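Local coordinates for protein novel Thermotoga maritima enzyme TM1112 (Thermotoga maritima, PDB 1O5U) that is of unknown function but adopts the cupin fold and is probably an enzyme, with a small barrel that holds an unidentified ligand, at residues V15-P20 / K74-T79; W45-N50 / C86-L91; C53-G58 / V94-N99; G58-T63 / Y70-G75. One frame throughout, in Å; residues are numbered along the deposited sequence.

In the fold
All four contacts join antiparallel strands of one cupin barrel. Contacts 1 and 3 lie in the five-stranded sheet and meet through backbone bonds of C53 and I55 to strand 77-80 and the turn before it. Contacts 2 and 4 lie in the four-stranded sheet, where strands 58-64 and 85-90 are neighbours. Contact 2 is the buried one, small and aromatic, and its W88 touches K96 of contact 3 inside the barrel. Contacts 1, 3 and 4 are each partly buried, with charged residues on the outside. Contact 1 adds a salt bridge, contact 3 a beta bulge, and contact 4 a hairpin. I17 and V78 pack on I72, tying contact 1 to contact 4.

Contact 1: V15-P20 / K74-T79; sequences VKIEKP and KGDLVT
K19 and D76 form a salt bridge, with K19 NZ 2.8 Å from D76 OD2. The ammonium meets this oxygen from above the carboxylate plane. It sits just past the end of an antiparallel strand pair, 16-18 with 77-79, at one edge of the five-stranded cupin sheet. The K19 chain bends about its CB-CG bond (chi2 -71°), which brings CD and CE close to the same oxygen. D76 OD1 takes a hydrogen bond from E73 N, so the carboxylate is held at both oxygens. A leucine in place of D76 would probably leave the K19 ammonium without its countercharge and E73 N without its acceptor. Four backbone bonds join the strands. K16 and T79 exchange two, and E18 and L77 exchange two. L77 N to E18 O is 2.8 Å and nearly straight, at 174°. The carboxylate of E18 turns elsewhere, to a salt bridge with K24. Packing differs on the two faces. On one, the P20 ring crosses L77, with P20 CD 3.9 Å from L77 CB, and helix 22-28 also touches both residues. On the other, I17 and V78 lie side by side, pointing the same way, against I72. I17 CG2 also reaches the D76 carboxylate. Beyond them V15 CG1 presses on V78 CG1 at 3.4 Å, tighter than usual for two methyls.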
loop_
_atom_site.group_PDB
_atom_site.type_symbol
_atom_site.label_atom_id
_atom_site.label_comp_id
_atom_site.label_asym_id
_atom_site.label_seq_id
_atom_site.Cartn_x
_atom_site.Cartn_y
_atom_site.Cartn_z
ATOM N N VAL A 15 -4.354 -5.933 -6.874
ATOM C CA VAL A 15 -4.066 -4.759 -6.065
ATOM C C VAL A 15 -4.810 -3.552 -6.670
ATOM O O VAL A 15 -4.638 -3.223 -7.862
ATOM C CB VAL A 15 -2.582 -4.440 -6.007
ATOM C CG1 VAL A 15 -2.324 -3.287 -5.062
ATOM C CG2 VAL A 15 -1.785 -5.670 -5.551
ATOM N N LYS A 16 -5.649 -2.916 -5.863
ATOM C CA LYS A 16 -6.500 -1.853 -6.339
ATOM C C LYS A 16 -5.850 -0.588 -5.909
ATOM O O LYS A 16 -5.453 -0.492 -4.773
ATOM C CB LYS A 16 -7.885 -1.978 -5.716
ATOM C CG LYS A 16 -8.531 -3.244 -6.138
ATOM C CD LYS A 16 -9.827 -3.541 -5.415
ATOM C CE LYS A 16 -10.425 -4.859 -5.938
ATOM N NZ LYS A 16 -10.726 -4.833 -7.426
ATOM N N ILE A 17 -5.736 0.373 -6.819
ATOM C CA ILE A 17 -5.016 1.620 -6.578
ATOM C C ILE A 17 -5.783 2.794 -7.157
ATOM O O ILE A 17 -6.253 2.758 -8.323
ATOM C CB ILE A 17 -3.630 1.570 -7.256
ATOM C CG1 ILE A 17 -2.842 0.341 -6.803
ATOM C CG2 ILE A 17 -2.841 2.857 -6.982
ATOM C CD1 ILE A 17 -1.509 0.099 -7.608
ATOM N N GLU A 18 -5.939 3.842 -6.370
ATOM C CA GLU A 18 -6.575 5.020 -6.851
ATOM C C GLU A 18 -6.018 6.226 -6.187
ATOM O O GLU A 18 -5.427 6.131 -5.124
ATOM C CB GLU A 18 -8.106 4.922 -6.606
ATOM C CG GLU A 18 -8.585 5.258 -5.215
ATOM C CD GLU A 18 -10.054 4.988 -5.016
ATOM O OE1 GLU A 18 -10.518 3.913 -5.496
ATOM O OE2 GLU A 18 -10.750 5.862 -4.446
ATOM N N LYS A 19 -6.162 7.363 -6.845
ATOM C CA LYS A 19 -5.932 8.651 -6.233
ATOM C C LYS A 19 -7.269 9.067 -5.648
ATOM O O LYS A 19 -8.199 9.453 -6.407
ATOM C CB LYS A 19 -5.469 9.673 -7.279
ATOM C CG LYS A 19 -4.134 9.320 -7.891
ATOM C CD LYS A 19 -3.004 9.512 -6.911
ATOM C CE LYS A 19 -1.616 9.578 -7.637
ATOM N NZ LYS A 19 -0.519 9.346 -6.665
ATOM N N PRO A 20 -7.425 8.997 -4.310
ATOM C CA PRO A 20 -8.757 9.203 -3.732
ATOM C C PRO A 20 -9.177 10.661 -3.793
ATOM O O PRO A 20 -8.331 11.547 -3.789
ATOM C CB PRO A 20 -8.568 8.723 -2.278
ATOM C CG PRO A 20 -7.180 9.141 -2.003
ATOM C CD PRO A 20 -6.425 8.721 -3.258
ATOM N N LYS A 74 3.330 8.274 -3.660
ATOM C CA LYS A 74 2.702 9.247 -2.767
ATOM C C LYS A 74 1.329 9.614 -3.289
ATOM O O LYS A 74 1.145 9.947 -4.476
ATOM C CB LYS A 74 3.608 10.494 -2.654
ATOM C CG LYS A 74 3.046 11.600 -1.827
ATOM C CD LYS A 74 4.082 12.745 -1.780
ATOM C CE LYS A 74 3.612 13.899 -0.906
ATOM N NZ LYS A 74 4.424 15.130 -1.177
ATOM N N GLY A 75 0.379 9.656 -2.385
ATOM C CA GLY A 75 -0.998 10.077 -2.716
ATOM C C GLY A 75 -1.908 8.976 -3.141
ATOM O O GLY A 75 -3.108 9.190 -3.276
ATOM N N ASP A 76 -1.385 7.762 -3.294
ATOM C CA ASP A 76 -2.231 6.635 -3.637
ATOM C C ASP A 76 -2.914 6.022 -2.435
ATOM O O ASP A 76 -2.287 5.886 -1.373
ATOM C CB ASP A 76 -1.391 5.515 -4.281
ATOM C CG ASP A 76 -0.939 5.828 -5.693
ATOM O OD1 ASP A 76 -0.031 5.099 -6.171
ATOM O OD2 ASP A 76 -1.493 6.712 -6.405
ATOM N N LEU A 77 -4.148 5.567 -2.662
ATOM C CA LEU A 77 -4.923 4.726 -1.758
ATOM C C LEU A 77 -4.915 3.354 -2.396
ATOM O O LEU A 77 -5.426 3.166 -3.503
ATOM C CB LEU A 77 -6.313 5.228 -1.638
ATOM C CG LEU A 77 -7.180 4.518 -0.586
ATOM C CD1 LEU A 77 -6.702 4.803 0.847
ATOM C CD2 LEU A 77 -8.598 4.970 -0.766
ATOM N N VAL A 78 -4.359 2.378 -1.681
ATOM C CA VAL A 78 -4.126 1.033 -2.222
ATOM C C VAL A 78 -4.799 -0.014 -1.354
ATOM O O VAL A 78 -4.756 0.091 -0.131
ATOM C CB VAL A 78 -2.626 0.694 -2.291
ATOM C CG1 VAL A 78 -2.446 -0.641 -2.999
ATOM C CG2 VAL A 78 -1.881 1.848 -2.925
ATOM N N THR A 79 -5.474 -1.001 -1.976
ATOM C CA THR A 79 -6.093 -2.088 -1.224
ATOM C C THR A 79 -5.522 -3.412 -1.675
ATOM O O THR A 79 -5.596 -3.752 -2.858
ATOM C CB THR A 79 -7.622 -2.061 -1.363
ATOM O OG1 THR A 79 -8.111 -0.800 -0.884
ATOM C CG2 THR A 79 -8.289 -3.114 -0.462
#

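Contact 2: W45-N50 / C86-L91; sequences WYYDTN and CRWKVL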
loop_
_atom_site.group_PDB
_atom_site.type_symbol
_atom_site.label_atom_id
_atom_site.label_comp_id
_atom_site.label_asym_id
_atom_site.label_seq_id
_atom_site.Cartn_x
_atom_site.Cartn_y
_atom_site.Cartn_z
ATOM N N TRP A 45 5.965 -10.346 0.953
ATOM C CA TRP A 45 4.900 -10.119 1.950
ATOM C C TRP A 45 3.721 -11.017 1.641
ATOM O O TRP A 45 3.460 -11.317 0.467
ATOM C CB TRP A 45 4.441 -8.655 1.947
ATOM C CG TRP A 45 3.675 -8.310 3.162
ATOM C CD1 TRP A 45 2.346 -8.129 3.279
ATOM C CD2 TRP A 45 4.212 -8.149 4.467
ATOM N NE1 TRP A 45 2.003 -7.865 4.586
ATOM C CE2 TRP A 45 3.147 -7.871 5.335
ATOM C CE3 TRP A 45 5.516 -8.224 5.003
ATOM C CZ2 TRP A 45 3.330 -7.660 6.697
ATOM C CZ3 TRP A 45 5.681 -8.038 6.358
ATOM C CH2 TRP A 45 4.614 -7.759 7.183
ATOM N N TYR A 46 3.035 -11.473 2.687
ATOM C CA TYR A 46 1.785 -12.226 2.576
ATOM C C TYR A 46 0.672 -11.520 3.378
ATOM O O TYR A 46 0.854 -11.208 4.527
ATOM C CB TYR A 46 1.957 -13.580 3.169
ATOM C CG TYR A 46 0.690 -14.353 3.197
ATOM C CD1 TYR A 46 0.185 -14.918 2.031
ATOM C CD2 TYR A 46 -0.028 -14.510 4.389
ATOM C CE1 TYR A 46 -0.996 -15.661 2.044
ATOM C CE2 TYR A 46 -1.214 -15.248 4.408
ATOM C CZ TYR A 46 -1.692 -15.830 3.232
ATOM O OH TYR A 46 -2.860 -16.586 3.251
ATOM N N TYR A 47 -0.456 -11.247 2.752
ATOM C CA TYR A 47 -1.526 -10.499 3.383
ATOM C C TYR A 47 -2.424 -11.516 4.072
ATOM O O TYR A 47 -3.157 -12.243 3.419
ATOM C CB TYR A 47 -2.250 -9.657 2.349
ATOM C CG TYR A 47 -1.390 -8.514 1.896
ATOM C CD1 TYR A 47 -0.573 -8.620 0.798
ATOM C CD2 TYR A 47 -1.305 -7.365 2.650
ATOM C CE1 TYR A 47 0.241 -7.577 0.419
ATOM C CE2 TYR A 47 -0.492 -6.329 2.269
ATOM C CZ TYR A 47 0.278 -6.443 1.171
ATOM O OH TYR A 47 1.116 -5.423 0.834
ATOM N N ASP A 48 -2.271 -11.586 5.399
ATOM C CA ASP A 48 -3.109 -12.381 6.324
ATOM C C ASP A 48 -4.557 -11.913 6.341
ATOM O O ASP A 48 -5.500 -12.708 6.597
ATOM C CB ASP A 48 -2.605 -12.174 7.758
ATOM C CG ASP A 48 -1.566 -13.157 8.168
ATOM O OD1 ASP A 48 -1.200 -14.049 7.367
ATOM O OD2 ASP A 48 -1.054 -13.121 9.313
ATOM N N THR A 49 -4.690 -10.594 6.231
ATOM C CA THR A 49 -5.959 -9.883 6.154
ATOM C C THR A 49 -6.023 -9.018 4.887
ATOM O O THR A 49 -5.035 -8.842 4.169
ATOM C CB THR A 49 -6.121 -8.956 7.391
ATOM O OG1 THR A 49 -5.178 -7.885 7.303
ATOM C CG2 THR A 49 -5.769 -9.700 8.733
ATOM N N ASN A 50 -7.204 -8.481 4.617
ATOM C CA ASN A 50 -7.325 -7.356 3.698
ATOM C C ASN A 50 -6.594 -6.181 4.322
ATOM O O ASN A 50 -6.466 -6.089 5.526
ATOM C CB ASN A 50 -8.794 -6.974 3.462
ATOM C CG ASN A 50 -9.587 -8.040 2.756
ATOM O OD1 ASN A 50 -9.185 -8.574 1.719
ATOM N ND2 ASN A 50 -10.778 -8.333 3.292
ATOM N N CYS A 86 3.144 -11.435 -2.479
ATOM C CA CYS A 86 3.802 -10.556 -3.404
ATOM C C CYS A 86 5.164 -10.205 -2.900
ATOM O O CYS A 86 5.567 -10.622 -1.809
ATOM C CB CYS A 86 2.977 -9.280 -3.599
ATOM S SG CYS A 86 2.785 -8.296 -2.102
ATOM N N ARG A 87 5.902 -9.482 -3.730
ATOM C CA ARG A 87 7.199 -8.951 -3.338
ATOM C C ARG A 87 7.134 -7.459 -3.493
ATOM O O ARG A 87 6.656 -6.971 -4.513
ATOM C CB ARG A 87 8.279 -9.512 -4.233
ATOM C CG ARG A 87 9.700 -9.149 -3.808
ATOM C CD ARG A 87 10.698 -10.175 -4.273
ATOM N NE ARG A 87 12.071 -9.878 -3.861
ATOM C CZ ARG A 87 12.664 -10.337 -2.750
ATOM N NH1 ARG A 87 12.030 -11.117 -1.904
ATOM N NH2 ARG A 87 13.916 -9.999 -2.492
ATOM N N TRP A 88 7.549 -6.754 -2.448
ATOM C CA TRP A 88 7.720 -5.320 -2.433
ATOM C C TRP A 88 9.149 -4.934 -2.779
ATOM O O TRP A 88 10.105 -5.492 -2.220
ATOM C CB TRP A 88 7.409 -4.757 -1.028
ATOM C CG TRP A 88 5.944 -4.518 -0.743
ATOM C CD1 TRP A 88 4.930 -5.386 -0.949
ATOM C CD2 TRP A 88 5.359 -3.341 -0.180
ATOM N NE1 TRP A 88 3.737 -4.818 -0.563
ATOM C CE2 TRP A 88 3.970 -3.565 -0.078
ATOM C CE3 TRP A 88 5.863 -2.125 0.286
ATOM C CZ2 TRP A 88 3.111 -2.616 0.385
ATOM C CZ3 TRP A 88 5.001 -1.202 0.778
ATOM C CH2 TRP A 88 3.640 -1.435 0.823
ATOM N N LYS A 89 9.303 -3.968 -3.683
ATOM C CA LYS A 89 10.605 -3.322 -3.933
ATOM C C LYS A 89 10.455 -1.850 -3.649
ATOM O O LYS A 89 9.813 -1.112 -4.430
ATOM C CB LYS A 89 11.053 -3.528 -5.379
ATOM C CG LYS A 89 12.488 -3.060 -5.610
ATOM C CD LYS A 89 13.027 -3.454 -6.942
ATOM C CE LYS A 89 14.457 -2.933 -7.080
ATOM N NZ LYS A 89 15.020 -3.121 -8.456
ATOM N N VAL A 90 10.959 -1.432 -2.502
ATOM C CA VAL A 90 10.801 -0.065 -2.049
ATOM C C VAL A 90 11.917 0.758 -2.730
ATOM O O VAL A 90 13.094 0.571 -2.476
ATOM C CB VAL A 90 10.939 0.056 -0.535
ATOM C CG1 VAL A 90 10.932 1.539 -0.132
ATOM C CG2 VAL A 90 9.856 -0.748 0.233
ATOM N N LEU A 91 11.541 1.622 -3.658
ATOM C CA LEU A 91 12.504 2.382 -4.444
ATOM C C LEU A 91 12.819 3.734 -3.806
ATOM O O LEU A 91 13.957 4.235 -3.909
ATOM C CB LEU A 91 11.921 2.617 -5.838
ATOM C CG LEU A 91 11.680 1.365 -6.684
ATOM C CD1 LEU A 91 10.945 1.754 -7.935
ATOM C CD2 LEU A 91 12.961 0.636 -7.013
#
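W45 and C86 bury equal areas here and form an antiparallel hydrogen-bonded pair. W45 N gives to C86 O at 2.8 Å, and C86 N gives to W45 O at 3.0 Å. Both bonds are close to straight. The W45 indole leads away from C86, so its CB does the touching, 4.4 Å from C86 SG. The pair joins strands 41-46 and 85-90 in the four-stranded sheet of the cupin barrel. Y47 follows where the first strand has ended, and its ring reaches into the barrel. C86 SG, set between its backbone N and carbonyl carbon (chi1 63°), meets the edge of that ring, 3.7 Å from Y47 CE1, a sulfur-aromatic contact. One ring face is covered by W45 CD1, and F80 also stacks on Y47. The phenol then crosses W88 at about a right angle. W88 NE1 gives Y47 OH a weak hydrogen bond of 3.0 Å, bent to 132°. The Y47 side chain also lies about 3 Å, nearest atoms, from the unidentified bound ligand.

Contact 3: C53-G58 / V94-N99; sequences CYILEG and VRKHYN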
loop_
_atom_site.group_PDB
_atom_site.type_symbol
_atom_site.label_atom_id
_atom_site.label_comp_id
_atom_site.label_asym_id
_atom_site.label_seq_id
_atom_site.Cartn_x
_atom_site.Cartn_y
_atom_site.Cartn_z
ATOM N N CYS A 53 -3.979 0.977 2.443
ATOM C CA CYS A 53 -2.798 1.805 2.758
ATOM C C CYS A 53 -3.014 3.129 2.036
ATOM O O CYS A 53 -3.418 3.130 0.870
ATOM C CB CYS A 53 -1.499 1.112 2.196
ATOM S SG CYS A 53 -1.298 -0.460 3.142
ATOM N N TYR A 54 -2.777 4.228 2.731
ATOM C CA TYR A 54 -2.650 5.543 2.112
ATOM C C TYR A 54 -1.170 5.986 2.160
ATOM O O TYR A 54 -0.586 6.097 3.221
ATOM C CB TYR A 54 -3.551 6.581 2.784
ATOM C CG TYR A 54 -3.467 7.930 2.116
ATOM C CD1 TYR A 54 -2.845 9.016 2.745
ATOM C CD2 TYR A 54 -3.883 8.091 0.785
ATOM C CE1 TYR A 54 -2.740 10.218 2.123
ATOM C CE2 TYR A 54 -3.720 9.300 0.143
ATOM C CZ TYR A 54 -3.185 10.353 0.816
ATOM O OH TYR A 54 -3.072 11.568 0.166
ATOM N N ILE A 55 -0.590 6.228 1.005
ATOM C CA ILE A 55 0.847 6.551 0.901
ATOM C C ILE A 55 1.123 8.049 1.103
ATOM O O ILE A 55 0.696 8.930 0.302
ATOM C CB ILE A 55 1.450 6.060 -0.454
ATOM C CG1 ILE A 55 1.055 4.643 -0.805
ATOM C CG2 ILE A 55 2.961 6.209 -0.497
ATOM C CD1 ILE A 55 1.349 3.616 0.240
ATOM N N LEU A 56 1.854 8.337 2.188
ATOM C CA LEU A 56 2.255 9.690 2.499
ATOM C C LEU A 56 3.515 10.098 1.747
ATOM O O LEU A 56 3.661 11.238 1.336
ATOM C CB LEU A 56 2.480 9.842 4.028
ATOM C CG LEU A 56 1.235 9.656 4.908
ATOM C CD1 LEU A 56 1.581 9.730 6.373
ATOM C CD2 LEU A 56 0.209 10.730 4.571
ATOM N N GLU A 57 4.451 9.161 1.612
ATOM C CA GLU A 57 5.702 9.371 0.924
ATOM C C GLU A 57 6.176 8.058 0.350
ATOM O O GLU A 57 5.898 7.008 0.901
ATOM C CB GLU A 57 6.794 9.862 1.879
ATOM C CG GLU A 57 6.505 11.154 2.618
ATOM C CD GLU A 57 6.462 12.392 1.700
ATOM O OE1 GLU A 57 6.981 12.378 0.561
ATOM O OE2 GLU A 57 5.885 13.411 2.148
ATOM N N GLY A 58 6.924 8.140 -0.743
ATOM C CA GLY A 58 7.643 6.979 -1.240
ATOM C C GLY A 58 7.163 6.429 -2.551
ATOM O O GLY A 58 6.311 7.032 -3.213
ATOM N N VAL A 94 9.329 4.664 2.133
ATOM C CA VAL A 94 7.853 4.707 2.195
ATOM C C VAL A 94 7.397 5.087 3.565
ATOM O O VAL A 94 8.021 4.681 4.546
ATOM C CB VAL A 94 7.149 3.476 1.582
ATOM C CG1 VAL A 94 7.537 3.349 0.171
ATOM C CG2 VAL A 94 7.447 2.209 2.276
ATOM N N ARG A 95 6.356 5.927 3.627
ATOM C CA ARG A 95 5.586 6.221 4.846
ATOM C C ARG A 95 4.127 6.110 4.489
ATOM O O ARG A 95 3.673 6.679 3.505
ATOM C CB ARG A 95 5.879 7.598 5.417
ATOM C CG ARG A 95 5.117 7.916 6.639
ATOM C CD ARG A 95 5.517 9.232 7.296
ATOM N NE ARG A 95 6.931 9.263 7.600
ATOM C CZ ARG A 95 7.736 10.277 7.388
ATOM N NH1 ARG A 95 9.012 10.144 7.686
ATOM N NH2 ARG A 95 7.300 11.421 6.882
ATOM N N LYS A 96 3.370 5.344 5.262
ATOM C CA LYS A 96 1.955 5.153 4.946
ATOM C C LYS A 96 1.121 5.006 6.186
ATOM O O LYS A 96 1.631 4.593 7.268
ATOM C CB LYS A 96 1.782 3.918 4.057
ATOM C CG LYS A 96 2.081 2.649 4.709
ATOM C CD LYS A 96 2.136 1.477 3.729
ATOM C CE LYS A 96 1.770 0.191 4.460
ATOM N NZ LYS A 96 1.405 -0.869 3.453
ATOM N N HIS A 97 -0.153 5.371 6.047
ATOM C CA HIS A 97 -1.218 4.986 7.003
ATOM C C HIS A 97 -1.812 3.653 6.519
ATOM O O HIS A 97 -1.966 3.461 5.295
ATOM C CB HIS A 97 -2.319 6.069 7.048
ATOM C CG HIS A 97 -1.953 7.286 7.844
ATOM N ND1 HIS A 97 -2.025 7.317 9.220
ATOM C CD2 HIS A 97 -1.551 8.524 7.459
ATOM C CE1 HIS A 97 -1.629 8.502 9.660
ATOM N NE2 HIS A 97 -1.346 9.264 8.608
ATOM N N TYR A 98 -2.150 2.738 7.442
ATOM C CA TYR A 98 -2.665 1.422 7.044
ATOM C C TYR A 98 -3.774 0.952 7.952
ATOM O O TYR A 98 -3.803 1.278 9.132
ATOM C CB TYR A 98 -1.546 0.366 6.916
ATOM C CG TYR A 98 -1.002 -0.067 8.237
ATOM C CD1 TYR A 98 -1.561 -1.135 8.939
ATOM C CD2 TYR A 98 0.022 0.632 8.838
ATOM C CE1 TYR A 98 -1.059 -1.501 10.206
ATOM C CE2 TYR A 98 0.522 0.269 10.065
ATOM C CZ TYR A 98 -0.005 -0.776 10.754
ATOM O OH TYR A 98 0.524 -1.084 12.016
ATOM N N ASN A 99 -4.720 0.215 7.368
ATOM C CA ASN A 99 -5.909 -0.288 8.081
ATOM C C ASN A 99 -6.087 -1.727 7.670
ATOM O O ASN A 99 -6.213 -2.006 6.505
ATOM C CB ASN A 99 -7.167 0.528 7.714
ATOM C CG ASN A 99 -8.379 0.165 8.538
ATOM O OD1 ASN A 99 -8.340 0.191 9.792
ATOM N ND2 ASN A 99 -9.488 -0.174 7.854
#
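Strands 53-55 and 94-99 run antiparallel, and a classic beta bulge shifts their register where L56 and E57 both face R95. R95 O accepts from L56 N at 2.8 Å and from E57 N at 3.2 Å, the second on a lone pair in the carbonyl plane. R95 N returns a bond to E57 O, and Y54 and H97 exchange a pair. The L56 side chain leans over to the other strand. Its CD1 lies 3.5 Å from H97 CD2 and also meets R95 CG. H97 ND1 is bonded to W33 O, which fixes the imidazole, and the R95 guanidinium pairs with E37. V94 CG1 lies close to G58 CA. K96, on the face that C53, I55 and Y98 share, points into the barrel. Its CG sits between the backbone N and the carbonyl carbon (chi1 68°), and the chain then runs extended past C53. I55 CD1 packs on K96 CB at 3.9 Å. W88 and W36 also touch this lysine. With alanine in place of K96 the amine is gone, and the ligand would probably be left without its covalent anchor and a gap opened beside C53 and I55. K96 NZ is linked covalently to the unidentified ligand, so the amine probably reacted as a nucleophile, consistent with a barrel pocket open to small molecules.

Contact 4: G58-T63 / Y70-G75; sequences GKVEVT and YVIEKG
V60 and I72 make the tight part of this contact. They are an antiparallel hydrogen-bonded pair, with V60 N to I72 O and I72 N to V60 O both 2.9 Å. I72 CG1 lies between the backbone N and the carbonyl carbon (chi1 52°), and this turns it against V60 CB at 3.7 Å. I72 CD1 goes on toward V62 CG2, at 4.2 Å. V62 and Y70 exchange the next two backbone bonds. W88 covers V60 and V62 from strand 85-90, while I17 touches Y70 and I72. The other face is looser and carries K59, E61, V71 and E73. Here K59 and E73 lie side by side, but K59 NZ stays 4.7 Å from E73 OE1, without a salt bridge. V71 uses its two methyls separately: CG1 meets K59 CE and CG2 meets E61 CG. The pairing also slackens at G58, where K74 N gives G58 O a weak bond of 3.3 Å. A water bridges the same two atoms, giving to G58 O and accepting from K74 N. Strands 58-64 and 69-73 form a beta hairpin, with 69-73 at the sheet edge, an apolar face inward and a mainly charged face outward, as in a cupin barrel wall.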
loop_
_atom_site.group_PDB
_atom_site.type_symbol
_atom_site.label_atom_id
_atom_site.label_comp_id
_atom_site.label_asym_id
_atom_site.label_seq_id
_atom_site.Cartn_x
_atom_site.Cartn_y
_atom_site.Cartn_z
ATOM N N GLY A 58 6.924 8.140 -0.743
ATOM C CA GLY A 58 7.643 6.979 -1.240
ATOM C C GLY A 58 7.163 6.429 -2.551
ATOM O O GLY A 58 6.311 7.032 -3.213
ATOM N N LYS A 59 7.765 5.329 -2.928
ATOM C CA LYS A 59 7.517 4.695 -4.240
ATOM C C LYS A 59 7.912 3.255 -4.087
ATOM O O LYS A 59 9.039 2.947 -3.650
ATOM C CB LYS A 59 8.332 5.318 -5.347
ATOM C CG LYS A 59 8.094 4.650 -6.733
ATOM C CD LYS A 59 8.900 5.254 -7.810
ATOM C CE LYS A 59 8.497 4.691 -9.133
ATOM N NZ LYS A 59 9.324 5.303 -10.288
ATOM N N VAL A 60 7.011 2.359 -4.485
ATOM C CA VAL A 60 7.207 0.932 -4.367
ATOM C C VAL A 60 6.746 0.252 -5.634
ATOM O O VAL A 60 5.722 0.653 -6.181
ATOM C CB VAL A 60 6.376 0.342 -3.218
ATOM C CG1 VAL A 60 6.718 -1.116 -2.986
ATOM C CG2 VAL A 60 6.614 1.129 -1.943
ATOM N N GLU A 61 7.519 -0.725 -6.105
ATOM C CA GLU A 61 7.113 -1.623 -7.208
ATOM C C GLU A 61 6.625 -2.928 -6.521
ATOM O O GLU A 61 7.410 -3.544 -5.810
ATOM C CB GLU A 61 8.286 -1.956 -8.132
ATOM C CG GLU A 61 8.723 -0.814 -9.075
ATOM C CD GLU A 61 10.055 -1.043 -9.819
ATOM O OE1 GLU A 61 10.873 -1.929 -9.425
ATOM O OE2 GLU A 61 10.346 -0.262 -10.795
ATOM N N VAL A 62 5.376 -3.326 -6.736
ATOM C CA VAL A 62 4.876 -4.601 -6.156
ATOM C C VAL A 62 4.713 -5.616 -7.314
ATOM O O VAL A 62 4.195 -5.277 -8.345
ATOM C CB VAL A 62 3.584 -4.365 -5.391
ATOM C CG1 VAL A 62 2.990 -5.629 -4.896
ATOM C CG2 VAL A 62 3.793 -3.383 -4.254
ATOM N N THR A 63 5.225 -6.844 -7.156
ATOM C CA THR A 63 5.036 -7.916 -8.119
ATOM C C THR A 63 4.340 -9.034 -7.363
ATOM O O THR A 63 4.882 -9.526 -6.377
ATOM C CB THR A 63 6.380 -8.426 -8.644
ATOM O OG1 THR A 63 7.081 -7.331 -9.267
ATOM C CG2 THR A 63 6.176 -9.418 -9.750
ATOM N N TYR A 70 2.757 -3.572 -10.343
ATOM C CA TYR A 70 2.082 -2.330 -9.981
ATOM C C TYR A 70 3.146 -1.418 -9.381
ATOM O O TYR A 70 4.164 -1.900 -8.861
ATOM C CB TYR A 70 1.091 -2.615 -8.864
ATOM C CG TYR A 70 0.032 -3.607 -9.205
ATOM C CD1 TYR A 70 -1.125 -3.237 -9.916
ATOM C CD2 TYR A 70 0.201 -4.941 -8.877
ATOM C CE1 TYR A 70 -2.112 -4.209 -10.231
ATOM C CE2 TYR A 70 -0.756 -5.889 -9.216
ATOM C CZ TYR A 70 -1.890 -5.517 -9.903
ATOM O OH TYR A 70 -2.808 -6.490 -10.194
ATOM N N VAL A 71 2.921 -0.122 -9.492
ATOM C CA VAL A 71 3.707 0.863 -8.784
ATOM C C VAL A 71 2.721 1.615 -7.907
ATOM O O VAL A 71 1.578 2.007 -8.356
ATOM C CB VAL A 71 4.402 1.822 -9.778
ATOM C CG1 VAL A 71 4.984 3.064 -9.071
ATOM C CG2 VAL A 71 5.487 1.082 -10.494
ATOM N N ILE A 72 3.152 1.858 -6.687
ATOM C CA ILE A 72 2.383 2.710 -5.772
ATOM C C ILE A 72 3.267 3.820 -5.284
ATOM O O ILE A 72 4.467 3.633 -5.106
ATOM C CB ILE A 72 1.802 1.922 -4.620
ATOM C CG1 ILE A 72 2.854 1.109 -3.909
ATOM C CG2 ILE A 72 0.745 0.958 -5.138
ATOM C CD1 ILE A 72 2.290 0.276 -2.720
ATOM N N GLU A 73 2.690 4.988 -5.156
ATOM C CA GLU A 73 3.485 6.157 -4.814
ATOM C C GLU A 73 2.679 7.157 -4.046
ATOM O O GLU A 73 1.484 6.908 -3.767
ATOM C CB GLU A 73 4.172 6.732 -6.036
ATOM C CG GLU A 73 3.294 7.198 -7.105
ATOM C CD GLU A 73 4.012 7.341 -8.459
ATOM O OE1 GLU A 73 5.229 6.923 -8.720
ATOM O OE2 GLU A 73 3.286 7.891 -9.257
ATOM N N LYS A 74 3.330 8.274 -3.660
ATOM C CA LYS A 74 2.702 9.247 -2.767
ATOM C C LYS A 74 1.329 9.614 -3.289
ATOM O O LYS A 74 1.145 9.947 -4.476
ATOM C CB LYS A 74 3.608 10.494 -2.654
ATOM C CG LYS A 74 3.046 11.600 -1.827
ATOM C CD LYS A 74 4.082 12.745 -1.780
ATOM C CE LYS A 74 3.612 13.899 -0.906
ATOM N NZ LYS A 74 4.424 15.130 -1.177
ATOM N N GLY A 75 0.379 9.656 -2.385
ATOM C CA GLY A 75 -0.998 10.077 -2.716
ATOM C C GLY A 75 -1.908 8.976 -3.141
ATOM O O GLY A 75 -3.108 9.190 -3.276
HETATM O O HOH W 1 5.995 9.241 -4.986
#